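Local coordinates for mitochondrial association factor 1 (Toxoplasma gondii, PDB 6BXS), which probably helps the parasite associate with host mitochondria and carries a macro domain of the kind known to bind ADP-ribose, at residues E212-P217 with P250-Q255. Sequence-based numbering, arbitrary orientation.
Sequences EAIRLP and PRVELQ. With SO4 (sulfate ion), chain D.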
loop_
_atom_site.group_PDB
_atom_site.type_symbol
_atom_site.label_atom_id
_atom_site.label_comp_id
_atom_site.label_asym_id
_atom_site.label_seq_id
_atom_site.Cartn_x
_atom_site.Cartn_y
_atom_site.Cartn_z
ATOM N N GLU A 212 4.028 8.037 9.732
ATOM C CA GLU A 212 4.724 7.492 10.891
ATOM C C GLU A 212 4.577 5.976 10.945
ATOM O O GLU A 212 5.339 5.290 11.625
ATOM C CB GLU A 212 4.192 8.140 12.169
ATOM C CG GLU A 212 4.085 9.658 12.056
ATOM C CD GLU A 212 3.644 10.328 13.341
ATOM O OE1 GLU A 212 4.373 11.217 13.829
ATOM O OE2 GLU A 212 2.561 9.982 13.855
ATOM N N ALA A 213 3.597 5.456 10.214
ATOM C CA ALA A 213 3.418 4.018 10.088
ATOM C C ALA A 213 2.686 3.705 8.792
ATOM O O ALA A 213 1.959 4.551 8.269
ATOM C CB ALA A 213 2.653 3.470 11.277
ATOM N N ILE A 214 2.895 2.500 8.268
ATOM C CA ILE A 214 2.138 2.034 7.114
ATOM C C ILE A 214 1.419 0.726 7.431
ATOM O O ILE A 214 2.011 -0.214 7.965
ATOM C CB ILE A 214 3.035 1.848 5.868
ATOM C CG1 ILE A 214 4.315 1.089 6.219
ATOM C CG2 ILE A 214 3.374 3.205 5.269
ATOM C CD1 ILE A 214 5.160 0.738 5.004
ATOM N N ARG A 215 0.130 0.693 7.103
ATOM C CA ARG A 215 -0.707 -0.480 7.317
ATOM C C ARG A 215 -0.873 -1.236 6.003
ATOM O O ARG A 215 -1.487 -0.732 5.061
ATOM C CB ARG A 215 -2.067 -0.063 7.883
ATOM C CG ARG A 215 -3.019 -1.211 8.170
ATOM C CD ARG A 215 -4.200 -0.741 9.011
ATOM N NE ARG A 215 -3.775 -0.244 10.319
ATOM C CZ ARG A 215 -4.593 0.265 11.236
ATOM N NH1 ARG A 215 -5.896 0.354 11.001
ATOM N NH2 ARG A 215 -4.107 0.690 12.395
ATOM N N LEU A 216 -0.323 -2.446 5.953
ATOM C CA LEU A 216 -0.234 -3.215 4.716
ATOM C C LEU A 216 -1.178 -4.413 4.690
ATOM O O LEU A 216 -1.367 -5.075 5.711
ATOM C CB LEU A 216 1.198 -3.719 4.514
ATOM C CG LEU A 216 2.299 -2.662 4.446
ATOM C CD1 LEU A 216 3.663 -3.293 4.650
ATOM C CD2 LEU A 216 2.237 -1.947 3.116
ATOM N N PRO A 217 -1.773 -4.699 3.522
ATOM C CA PRO A 217 -2.395 -6.009 3.331
ATOM C C PRO A 217 -1.344 -7.013 2.878
ATOM O O PRO A 217 -0.195 -6.618 2.669
ATOM C CB PRO A 217 -3.422 -5.748 2.232
ATOM C CG PRO A 217 -2.770 -4.701 1.397
ATOM C CD PRO A 217 -2.006 -3.819 2.360
ATOM N N PRO A 250 14.208 2.645 7.490
ATOM C CA PRO A 250 13.206 3.671 7.796
ATOM C C PRO A 250 12.787 3.736 9.263
ATOM O O PRO A 250 12.964 2.775 10.012
ATOM C CB PRO A 250 12.026 3.252 6.924
ATOM C CG PRO A 250 12.119 1.763 6.886
ATOM C CD PRO A 250 13.589 1.423 6.947
ATOM N N ARG A 251 12.233 4.879 9.653
ATOM C CA ARG A 251 11.650 5.050 10.979
ATOM C C ARG A 251 10.198 4.598 10.980
ATOM O O ARG A 251 9.617 4.355 12.040
ATOM C CB ARG A 251 11.732 6.512 11.421
ATOM C CG ARG A 251 13.147 7.066 11.513
ATOM C CD ARG A 251 13.155 8.589 11.500
ATOM N NE ARG A 251 12.455 9.125 10.335
ATOM C CZ ARG A 251 12.353 10.418 10.042
ATOM N NH1 ARG A 251 11.688 10.794 8.958
ATOM N NH2 ARG A 251 12.912 11.334 10.824
ATOM N N VAL A 252 9.613 4.491 9.789
ATOM C CA VAL A 252 8.201 4.157 9.656
ATOM C C VAL A 252 7.920 2.781 10.253
ATOM O O VAL A 252 8.687 1.836 10.065
ATOM C CB VAL A 252 7.739 4.199 8.169
ATOM C CG1 VAL A 252 8.220 2.976 7.391
ATOM C CG2 VAL A 252 6.223 4.310 8.083
ATOM N N GLU A 253 6.816 2.691 10.988
ATOM C CA GLU A 253 6.393 1.451 11.628
ATOM C C GLU A 253 5.583 0.594 10.658
ATOM O O GLU A 253 4.716 1.105 9.947
ATOM C CB GLU A 253 5.575 1.772 12.884
ATOM C CG GLU A 253 4.809 0.601 13.487
ATOM C CD GLU A 253 4.013 1.003 14.718
ATOM O OE1 GLU A 253 4.625 1.473 15.700
ATOM O OE2 GLU A 253 2.773 0.858 14.699
ATOM N N LEU A 254 5.869 -0.705 10.631
ATOM C CA LEU A 254 5.152 -1.635 9.764
ATOM C C LEU A 254 3.994 -2.307 10.498
ATOM O O LEU A 254 4.164 -2.842 11.596
ATOM C CB LEU A 254 6.101 -2.706 9.219
ATOM C CG LEU A 254 7.189 -2.258 8.242
ATOM C CD1 LEU A 254 8.057 -3.445 7.854
ATOM C CD2 LEU A 254 6.586 -1.619 7.007
ATOM N N GLN A 255 2.819 -2.266 9.877
ATOM C CA GLN A 255 1.647 -2.981 10.367
ATOM C C GLN A 255 1.076 -3.832 9.241
ATOM O O GLN A 255 0.975 -3.372 8.104
ATOM C CB GLN A 255 0.580 -2.012 10.877
ATOM C CG GLN A 255 1.076 -0.990 11.877
ATOM C CD GLN A 255 -0.019 -0.034 12.308
ATOM O OE1 GLN A 255 -1.150 -0.106 11.822
ATOM N NE2 GLN A 255 0.308 0.867 13.224
HETATM S S SO4 D . 11.297 7.217 7.172
HETATM O O1 SO4 D . 11.511 6.512 5.911
HETATM O O2 SO4 D . 11.046 8.629 6.904
HETATM O O3 SO4 D . 10.152 6.639 7.865
HETATM O O4 SO4 D . 12.489 7.084 8.007
#
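With CG of Arg215 set trans to the main-chain N (chi1 -179°) and the chain bent at chi3, the guanidinium swings across to Gln255, whose CG stands anti to the carbonyl carbon (chi1 -52°) and whose chain is extended beyond it. The two belong to neighbouring parallel strands of the macro domain, 213-216 and 253-256, joined through helix 230-248 as a beta-alpha-beta crossover, and they illustrate how side chains can add to the backbone bonds of such a pair. Along the backbone, Ile214 N gives to Glu253 O (2.8 Å) and Leu216 N to Gln255 O (2.7 Å), while Glu253 N and Gln255 N return bonds to Glu212 O and Ile214 O. On the face opposite Arg215, Ile214 and Leu254 lie side by side, Ile214 packing on helix 179-202 and Leu254 on helix 230-248, with Ile214 CD1 pressing tightly on Leu254 CD2 at 3.4 Å. Before the second strand, Arg251 holds a sulfate, probably from the crystallisation liquor, through N, NE and NH1; Asn201 also binds it. The guanidinium of Arg215 is further held by Asp38 and the carbonyl of Pro35. Gln255 NE2 donates to Glu253 OE2 (2.9 Å), which helps orient the amide. Gln255 OE1 accepts from both Arg215 NE (3.0 Å) and Arg215 NH2, and lies 2° out of the guanidinium plane.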